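Local coordinates for protein homospermidine synthase (Legionella pneumophila subsp. pneumophila str. Philadelphia 1, PDB 2PH5) that probably makes homospermidine as a homospermidine synthase, and binds NAD largely through a Rossmann-type domain, at residues Pro323-Asp326 against Ala327-Ser330; Pro215-Ser218 against Pro219-Val223; Pro185-Ala188 against Ala189-Ala192; Ala294-Ile297 against Ser298-Phe302. One frame throughout, in Å; residues are numbered along the deposited sequence.

Interaction 1 of 4, residues Pro323-Asp326 against Ala327-Ser330; sequences PCPD and ARLS
The guanidinium of Arg-328 has Pro-325 over one face and the carbonyl of Pro-323 at its edge. Pro-325 N lies above that face, displaced toward the rim, and the ring carbon Pro-325 CD comes within 3.5 Å of Arg-328 NH1. At the edge, Arg-328 NE gives a bond of 2.7 Å to Pro-323 O, with an N-H...O angle of 152°, and the oxygen stands only 11° out of the guanidinium plane. Arg-328 NH1 adds a weak bond to the same oxygen and another weak one to Asp-209 O. The chain reaches back this far because it runs extended from CG to NE. Arg-328 stands on the first turn of helix 325-336 and reaches back past the N-cap, Cys-324, to the residue before it, just after strand 311-322. Cys-324 SG lies between its own backbone N and carbonyl carbon (chi1 65°) and takes a weak capping bond from Ala-327 N at 3.5 Å. Beside it, Pro-323 CB packs on Ala-327 CB. Asp-326 O accepts from Ser-330, one turn later, through both Ser-330 N and Ser-330 OG, each at 2.9 Å and from opposite faces of the carbonyl plane. Ser-330 OG also bonds to Val-223 N of strand 221-224, while the carboxylate of Asp-326 turns to Thr-213 OG1. The outer side of this turn faces the second subunit, where Pro-325 and Arg-328 both pack on Leu-329 of that other chain.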
loop_
_atom_site.group_PDB
_atom_site.type_symbol
_atom_site.label_atom_id
_atom_site.label_comp_id
_atom_site.label_asym_id
_atom_site.label_seq_id
_atom_site.Cartn_x
_atom_site.Cartn_y
_atom_site.Cartn_z
ATOM N N PRO A 323 5.531 -5.731 -6.219
ATOM C CA PRO A 323 4.967 -7.049 -5.911
ATOM C C PRO A 323 3.464 -7.130 -6.149
ATOM O O PRO A 323 2.827 -6.149 -6.535
ATOM C CB PRO A 323 5.334 -7.237 -4.446
ATOM C CG PRO A 323 5.180 -5.855 -3.913
ATOM C CD PRO A 323 5.850 -5.000 -4.977
ATOM N N CYS A 324 2.903 -8.313 -5.933
ATOM C CA CYS A 324 1.476 -8.510 -6.122
ATOM C C CYS A 324 0.744 -7.683 -5.069
ATOM O O CYS A 324 1.227 -7.529 -3.948
ATOM C CB CYS A 324 1.128 -9.984 -5.971
ATOM S SG CYS A 324 1.417 -10.595 -4.318
ATOM N N PRO A 325 -0.432 -7.134 -5.413
ATOM C CA PRO A 325 -1.187 -6.321 -4.452
ATOM C C PRO A 325 -1.213 -6.841 -3.010
ATOM O O PRO A 325 -1.207 -6.047 -2.065
ATOM C CB PRO A 325 -2.583 -6.223 -5.085
ATOM C CG PRO A 325 -2.608 -7.311 -6.122
ATOM C CD PRO A 325 -1.206 -7.342 -6.644
ATOM N N ASP A 326 -1.238 -8.161 -2.838
ATOM C CA ASP A 326 -1.248 -8.741 -1.499
ATOM C C ASP A 326 0.082 -8.485 -0.795
ATOM O O ASP A 326 0.115 -8.252 0.419
ATOM C CB ASP A 326 -1.518 -10.248 -1.560
ATOM C CG ASP A 326 -2.995 -10.578 -1.717
ATOM O OD1 ASP A 326 -3.310 -11.757 -1.981
ATOM O OD2 ASP A 326 -3.840 -9.671 -1.569
ATOM N N ALA A 327 1.177 -8.534 -1.550
ATOM C CA ALA A 327 2.492 -8.281 -0.973
ATOM C C ALA A 327 2.628 -6.778 -0.700
ATOM O O ALA A 327 3.429 -6.367 0.134
ATOM C CB ALA A 327 3.595 -8.749 -1.920
ATOM N N ARG A 328 1.842 -5.965 -1.404
ATOM C CA ARG A 328 1.874 -4.518 -1.205
ATOM C C ARG A 328 1.219 -4.227 0.124
ATOM O O ARG A 328 1.736 -3.453 0.933
ATOM C CB ARG A 328 1.116 -3.796 -2.311
ATOM C CG ARG A 328 1.719 -3.997 -3.675
ATOM C CD ARG A 328 0.790 -3.491 -4.780
ATOM N NE ARG A 328 1.086 -4.179 -6.029
ATOM C CZ ARG A 328 0.330 -4.135 -7.115
ATOM N NH1 ARG A 328 0.702 -4.815 -8.196
ATOM N NH2 ARG A 328 -0.785 -3.412 -7.119
ATOM N N LEU A 329 0.079 -4.867 0.346
ATOM C CA LEU A 329 -0.649 -4.711 1.591
ATOM C C LEU A 329 0.228 -5.261 2.714
ATOM O O LEU A 329 0.249 -4.717 3.814
ATOM C CB LEU A 329 -1.973 -5.488 1.541
ATOM C CG LEU A 329 -3.030 -5.044 0.530
ATOM C CD1 LEU A 329 -4.199 -6.028 0.519
ATOM C CD2 LEU A 329 -3.528 -3.658 0.880
ATOM N N SER A 330 0.955 -6.339 2.429
ATOM C CA SER A 330 1.822 -6.950 3.432
ATOM C C SER A 330 2.931 -6.014 3.886
ATOM O O SER A 330 3.145 -5.822 5.084
ATOM C CB SER A 330 2.422 -8.251 2.895
ATOM O OG SER A 330 1.426 -9.248 2.762
#

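Interaction 2 of 4, residues Pro215-Ser218 against Pro219-Val223; sequences PPKS and PGEFV
Lys-217 NZ is gripped by several acceptors: across the turn it makes a weak bond to Glu-221 O at 3.2 Å, and it bonds to Ser-218 O at 2.8 Å, standing above that carbonyl's plane. The ammonium also makes a salt bridge with Glu-333 of helix 325-336, whose carboxylate takes the N-H of Gly-220 as well. The lysine runs past Glu-221 in the opposite direction, extended as far as CE and bent only at the last torsion, which brings NZ to these oxygens. Ser-218 N donates to Glu-221 OE2 at 2.9 Å with an N-H...O angle of 152°, and the carboxylate oxygen receives it on its anti lone pair, the one turned away from OE1. Ser-218 CB lies against the same oxygen at 3.3 Å. Glu-221 reaches back over the turn because its CG sits between the backbone N and the carbonyl carbon (chi1 76°) and the rest of the chain is extended; Glu-221 CG then passes 3.3 Å from Ser-218 O. The other oxygen, Glu-221 OE1, forms a salt bridge with Arg-346 of strand 344-347. The stretch is the connection from strand 202-213 of the mixed sheet into strand 221-224, which pairs in parallel with 344-347. Its bend passes through Gly-220, whose phi of 81° is positive. Lys-217 CG meets Val-223 CG2 at 4.0 Å, an aliphatic touch where the CB of Val-223 points toward 215-218. Pro-219, at the exposed corner, packs on Leu-283 of the second subunit.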
loop_
_atom_site.group_PDB
_atom_site.type_symbol
_atom_site.label_atom_id
_atom_site.label_comp_id
_atom_site.label_asym_id
_atom_site.label_seq_id
_atom_site.Cartn_x
_atom_site.Cartn_y
_atom_site.Cartn_z
ATOM N N PRO A 215 -9.617 -16.318 -1.276
ATOM C CA PRO A 215 -10.200 -15.148 -0.604
ATOM C C PRO A 215 -9.166 -14.029 -0.408
ATOM O O PRO A 215 -7.967 -14.241 -0.595
ATOM C CB PRO A 215 -10.668 -15.729 0.725
ATOM C CG PRO A 215 -9.571 -16.694 1.027
ATOM C CD PRO A 215 -9.387 -17.406 -0.307
ATOM N N PRO A 216 -9.621 -12.828 -0.012
ATOM C CA PRO A 216 -8.737 -11.676 0.207
ATOM C C PRO A 216 -7.670 -11.936 1.273
ATOM O O PRO A 216 -7.642 -12.996 1.900
ATOM C CB PRO A 216 -9.702 -10.576 0.650
ATOM C CG PRO A 216 -11.004 -10.984 0.040
ATOM C CD PRO A 216 -11.019 -12.466 0.270
ATOM N N LYS A 217 -6.802 -10.952 1.486
ATOM C CA LYS A 217 -5.760 -11.086 2.484
ATOM C C LYS A 217 -6.358 -10.921 3.875
ATOM O O LYS A 217 -7.368 -10.236 4.046
ATOM C CB LYS A 217 -4.685 -10.024 2.278
ATOM C CG LYS A 217 -3.660 -9.972 3.397
ATOM C CD LYS A 217 -2.739 -8.772 3.242
ATOM C CE LYS A 217 -1.659 -8.776 4.310
ATOM N NZ LYS A 217 -2.248 -8.705 5.681
ATOM N N SER A 218 -5.742 -11.562 4.864
ATOM C CA SER A 218 -6.197 -11.427 6.239
ATOM C C SER A 218 -5.142 -10.681 7.047
ATOM O O SER A 218 -3.959 -10.700 6.710
ATOM C CB SER A 218 -6.449 -12.797 6.882
ATOM O OG SER A 218 -7.707 -13.308 6.487
ATOM N N PRO A 219 -5.569 -9.980 8.105
ATOM C CA PRO A 219 -4.620 -9.244 8.937
ATOM C C PRO A 219 -3.683 -10.227 9.617
ATOM O O PRO A 219 -4.056 -11.373 9.867
ATOM C CB PRO A 219 -5.519 -8.548 9.951
ATOM C CG PRO A 219 -6.746 -8.292 9.173
ATOM C CD PRO A 219 -6.951 -9.589 8.425
ATOM N N GLY A 220 -2.469 -9.773 9.907
ATOM C CA GLY A 220 -1.502 -10.606 10.599
ATOM C C GLY A 220 -0.729 -11.609 9.779
ATOM O O GLY A 220 -0.188 -12.566 10.327
ATOM N N GLU A 221 -0.655 -11.410 8.472
ATOM C CA GLU A 221 0.077 -12.361 7.656
ATOM C C GLU A 221 0.738 -11.666 6.489
ATOM O O GLU A 221 0.208 -10.695 5.953
ATOM C CB GLU A 221 -0.872 -13.440 7.135
ATOM C CG GLU A 221 -1.751 -12.982 5.986
ATOM C CD GLU A 221 -2.726 -14.056 5.519
ATOM O OE1 GLU A 221 -2.392 -15.257 5.646
ATOM O OE2 GLU A 221 -3.817 -13.696 5.016
ATOM N N PHE A 222 1.910 -12.155 6.106
ATOM C CA PHE A 222 2.614 -11.592 4.968
ATOM C C PHE A 222 2.337 -12.543 3.797
ATOM O O PHE A 222 2.729 -13.712 3.827
ATOM C CB PHE A 222 4.112 -11.493 5.263
ATOM C CG PHE A 222 4.849 -10.563 4.338
ATOM C CD1 PHE A 222 5.157 -10.953 3.034
ATOM C CD2 PHE A 222 5.214 -9.282 4.759
ATOM C CE1 PHE A 222 5.819 -10.082 2.161
ATOM C CE2 PHE A 222 5.876 -8.404 3.894
ATOM C CZ PHE A 222 6.180 -8.804 2.591
ATOM N N VAL A 223 1.637 -12.038 2.785
ATOM C CA VAL A 223 1.274 -12.830 1.617
ATOM C C VAL A 223 2.090 -12.421 0.389
ATOM O O VAL A 223 2.249 -11.233 0.092
ATOM C CB VAL A 223 -0.244 -12.685 1.328
ATOM C CG1 VAL A 223 -0.689 -13.681 0.261
ATOM C CG2 VAL A 223 -1.026 -12.929 2.609
#

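Interaction 3 of 4, residues Pro185-Ala188 against Ala189-Ala192; sequences PKNA and AEWA
Pro-185 sets its ring over the six-membered ring of Trp-191, a CH-pi contact in which CG stands above the centre of the face, although the closeness of the modelled approach is doubtful. The two side chains cross at about a right angle, and Pro-185 CB goes on to touch Glu-190 CB at 3.4 Å. A water in the plane of the indole accepts from Trp-191 NE1 at 3.0 Å and donates to Lys-186 O at 2.9 Å, so the ring is tied by its edge as well as packed on its face. Asn-187 is the N-cap of helix 188-197: Asn-187 OD1 takes the N-H of Glu-190 at 2.6 Å. With CG between backbone N and carbonyl carbon (chi1 57°), the amide folds back over the first turn. The Glu-190 side chain in turn reaches back past the N-cap, its OE1 receiving Lys-186 N at 2.7 Å in an almost straight bond (174°). Leu-171 and Leu-172 of helix 158-176 also pack against Trp-191. The carboxylate near the amino end of a helix would probably be favoured in its charged form, the ammonium, Lys-186 NZ, being 4.7 Å from Glu-190 OE1 and so not paired with it.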
loop_
_atom_site.group_PDB
_atom_site.type_symbol
_atom_site.label_atom_id
_atom_site.label_comp_id
_atom_site.label_asym_id
_atom_site.label_seq_id
_atom_site.Cartn_x
_atom_site.Cartn_y
_atom_site.Cartn_z
ATOM N N PRO A 185 29.476 -10.349 -28.681
ATOM C CA PRO A 185 30.607 -10.187 -27.761
ATOM C C PRO A 185 30.839 -11.396 -26.866
ATOM O O PRO A 185 29.904 -12.129 -26.549
ATOM C CB PRO A 185 30.234 -8.934 -26.971
ATOM C CG PRO A 185 28.746 -8.952 -26.992
ATOM C CD PRO A 185 28.430 -9.352 -28.398
ATOM N N LYS A 186 32.089 -11.607 -26.462
ATOM C CA LYS A 186 32.411 -12.745 -25.609
ATOM C C LYS A 186 32.719 -12.350 -24.173
ATOM O O LYS A 186 31.925 -12.589 -23.264
ATOM C CB LYS A 186 33.597 -13.530 -26.173
ATOM C CG LYS A 186 33.422 -13.994 -27.608
ATOM C CD LYS A 186 33.946 -12.960 -28.592
ATOM C CE LYS A 186 35.450 -12.790 -28.455
ATOM N NZ LYS A 186 36.180 -14.068 -28.712
ATOM N N ASN A 187 33.879 -11.751 -23.966
ATOM C CA ASN A 187 34.280 -11.348 -22.631
ATOM C C ASN A 187 33.405 -10.215 -22.102
ATOM O O ASN A 187 32.635 -9.599 -22.848
ATOM C CB ASN A 187 35.731 -10.899 -22.668
ATOM C CG ASN A 187 35.947 -9.789 -23.653
ATOM O OD1 ASN A 187 35.485 -8.672 -23.446
ATOM N ND2 ASN A 187 36.630 -10.092 -24.747
ATOM N N ALA A 188 33.539 -9.942 -20.808
ATOM C CA ALA A 188 32.779 -8.884 -20.147
ATOM C C ALA A 188 33.077 -7.515 -20.752
ATOM O O ALA A 188 32.163 -6.727 -21.000
ATOM C CB ALA A 188 33.100 -8.875 -18.658
ATOM N N ALA A 189 34.358 -7.241 -20.989
ATOM C CA ALA A 189 34.793 -5.965 -21.561
ATOM C C ALA A 189 34.025 -5.623 -22.838
ATOM O O ALA A 189 33.607 -4.481 -23.027
ATOM C CB ALA A 189 36.296 -6.004 -21.842
ATOM N N GLU A 190 33.844 -6.609 -23.712
ATOM C CA GLU A 190 33.120 -6.394 -24.958
ATOM C C GLU A 190 31.651 -6.079 -24.691
ATOM O O GLU A 190 31.055 -5.256 -25.385
ATOM C CB GLU A 190 33.226 -7.620 -25.870
ATOM C CG GLU A 190 34.639 -7.936 -26.335
ATOM C CD GLU A 190 34.671 -8.945 -27.472
ATOM O OE1 GLU A 190 34.096 -10.046 -27.323
ATOM O OE2 GLU A 190 35.278 -8.636 -28.518
ATOM N N TRP A 191 31.066 -6.734 -23.691
ATOM C CA TRP A 191 29.669 -6.487 -23.355
ATOM C C TRP A 191 29.534 -5.084 -22.789
ATOM O O TRP A 191 28.598 -4.355 -23.117
ATOM C CB TRP A 191 29.165 -7.508 -22.332
ATOM C CG TRP A 191 28.729 -8.802 -22.938
ATOM C CD1 TRP A 191 29.297 -10.028 -22.752
ATOM C CD2 TRP A 191 27.627 -9.002 -23.834
ATOM N NE1 TRP A 191 28.617 -10.979 -23.477
ATOM C CE2 TRP A 191 27.591 -10.375 -24.149
ATOM C CE3 TRP A 191 26.671 -8.154 -24.401
ATOM C CZ2 TRP A 191 26.631 -10.918 -25.009
ATOM C CZ3 TRP A 191 25.717 -8.694 -25.258
ATOM C CH2 TRP A 191 25.707 -10.064 -25.554
ATOM N N ALA A 192 30.480 -4.713 -21.934
ATOM C CA ALA A 192 30.481 -3.391 -21.328
ATOM C C ALA A 192 30.627 -2.353 -22.433
ATOM O O ALA A 192 29.919 -1.349 -22.454
ATOM C CB ALA A 192 31.631 -3.272 -20.341
HETATM O O HOH W 1 29.318 -13.827 -22.728
#

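Interaction 4 of 4, residues Ala294-Ile297 against Ser298-Phe302; sequences AETI and SLTNF
Thr-300 bonds twice to Thr-296 O: OG1 donates at 2.7 Å and the backbone N at 3.1 Å, reaching the oxygen from opposite faces of its carbonyl plane. The hydroxyl gets there because OG1 stands anti to the carbonyl carbon, beside its own N (chi1 -61°), leaving a buried side chain satisfied within the helix. Next along, Asn-301 N donates to Ile-297 O at 3.1 Å in a nearly straight bond (173°), and the Asn-301 and Ile-297 side chains lie side by side, pointing the same way, with Asn-301 ND2 at 4.0 Å from Ile-297 CG2. The first turn is looser, since Leu-299 N reaches Glu-295 O only weakly, at 3.4 Å. Ser-298 OG lies against the backbone and CG of Glu-295, 3.3 Å from that CG, and is hydrogen-bonded to Glu-419 OE2. The carboxylate of Glu-295 is likewise satisfied from outside the helix: OE2 accepts from Gly-161 N at the start of helix 158-176, and the side chain rests on Pro-160. Both Pro-160 and Asn-159 bind NAD; the i to i+4 bonds of 295-302 belong to a largely buried helix whose amino-terminal end borders the dinucleotide site.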
loop_
_atom_site.group_PDB
_atom_site.type_symbol
_atom_site.label_atom_id
_atom_site.label_comp_id
_atom_site.label_asym_id
_atom_site.label_seq_id
_atom_site.Cartn_x
_atom_site.Cartn_y
_atom_site.Cartn_z
ATOM N N ALA A 294 21.406 -9.363 -5.195
ATOM C CA ALA A 294 22.789 -9.808 -5.347
ATOM C C ALA A 294 23.405 -9.410 -6.678
ATOM O O ALA A 294 24.474 -8.797 -6.718
ATOM C CB ALA A 294 22.867 -11.325 -5.172
ATOM N N GLU A 295 22.719 -9.763 -7.760
ATOM C CA GLU A 295 23.192 -9.483 -9.111
ATOM C C GLU A 295 23.297 -8.000 -9.476
ATOM O O GLU A 295 23.353 -7.653 -10.658
ATOM C CB GLU A 295 22.299 -10.202 -10.134
ATOM C CG GLU A 295 23.048 -11.188 -11.038
ATOM C CD GLU A 295 22.154 -11.852 -12.077
ATOM O OE1 GLU A 295 22.682 -12.619 -12.909
ATOM O OE2 GLU A 295 20.931 -11.612 -12.066
ATOM N N THR A 296 23.315 -7.125 -8.475
ATOM C CA THR A 296 23.435 -5.698 -8.751
ATOM C C THR A 296 24.910 -5.362 -8.947
ATOM O O THR A 296 25.286 -4.726 -9.928
ATOM C CB THR A 296 22.880 -4.833 -7.596
ATOM O OG1 THR A 296 21.498 -5.139 -7.392
ATOM C CG2 THR A 296 23.020 -3.357 -7.923
ATOM N N ILE A 297 25.744 -5.809 -8.016
ATOM C CA ILE A 297 27.169 -5.544 -8.095
ATOM C C ILE A 297 27.837 -6.329 -9.220
ATOM O O ILE A 297 28.697 -5.808 -9.935
ATOM C CB ILE A 297 27.860 -5.890 -6.773
ATOM C CG1 ILE A 297 27.122 -5.207 -5.619
ATOM C CG2 ILE A 297 29.328 -5.476 -6.827
ATOM C CD1 ILE A 297 26.820 -3.738 -5.849
ATOM N N SER A 298 27.431 -7.584 -9.374
ATOM C CA SER A 298 27.987 -8.440 -10.412
ATOM C C SER A 298 27.667 -7.904 -11.809
ATOM O O SER A 298 28.526 -7.910 -12.688
ATOM C CB SER A 298 27.455 -9.866 -10.256
ATOM O OG SER A 298 26.039 -9.891 -10.325
ATOM N N LEU A 299 26.443 -7.434 -12.018
ATOM C CA LEU A 299 26.068 -6.901 -13.324
ATOM C C LEU A 299 26.776 -5.587 -13.604
ATOM O O LEU A 299 27.283 -5.371 -14.702
ATOM C CB LEU A 299 24.554 -6.684 -13.417
ATOM C CG LEU A 299 23.713 -7.953 -13.524
ATOM C CD1 LEU A 299 22.231 -7.607 -13.535
ATOM C CD2 LEU A 299 24.106 -8.702 -14.787
ATOM N N THR A 300 26.805 -4.707 -12.609
ATOM C CA THR A 300 27.451 -3.410 -12.769
ATOM C C THR A 300 28.907 -3.564 -13.218
ATOM O O THR A 300 29.318 -2.961 -14.213
ATOM C CB THR A 300 27.394 -2.599 -11.461
ATOM O OG1 THR A 300 26.028 -2.366 -11.104
ATOM C CG2 THR A 300 28.094 -1.266 -11.633
ATOM N N ASN A 301 29.673 -4.375 -12.491
ATOM C CA ASN A 301 31.067 -4.616 -12.823
ATOM C C ASN A 301 31.163 -5.268 -14.202
ATOM O O ASN A 301 32.050 -4.952 -14.989
ATOM C CB ASN A 301 31.728 -5.522 -11.775
ATOM C CG ASN A 301 31.915 -4.829 -10.430
ATOM O OD1 ASN A 301 31.700 -3.622 -10.306
ATOM N ND2 ASN A 301 32.333 -5.589 -9.424
ATOM N N PHE A 302 30.236 -6.175 -14.491
ATOM C CA PHE A 302 30.215 -6.865 -15.776
ATOM C C PHE A 302 30.066 -5.871 -16.927
ATOM O O PHE A 302 30.491 -6.145 -18.042
ATOM C CB PHE A 302 29.057 -7.865 -15.812
ATOM C CG PHE A 302 29.022 -8.713 -17.052
ATOM C CD1 PHE A 302 29.987 -9.699 -17.265
ATOM C CD2 PHE A 302 28.019 -8.539 -18.002
ATOM C CE1 PHE A 302 29.954 -10.506 -18.407
ATOM C CE2 PHE A 302 27.976 -9.337 -19.145
ATOM C CZ PHE A 302 28.949 -10.324 -19.346
#

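In the fold
The four contacts fall into two pairs on opposite sides of the chain's centre. Interactions 1 and 2 have centres 10 Å apart and meet through Ser-330 OG, 2.8 Å from Val-223 N; both also touch the second subunit. Interactions 3 and 4, with centres 14 Å apart, join where Trp-191 CD1 comes within 3.4 Å of Phe-302 CZ, the rings inclined by about 35°. Between the pairs, interactions 1 and 4 come no nearer than about 16 Å between nearest atoms. Interaction 4 lies nearest the cofactor, the Glu-295 side chain being about 7 Å from NAD, against about 13 Å for Pro-323 and 14 Å for Val-223; interaction 3 lies away from the known NAD-binding residues.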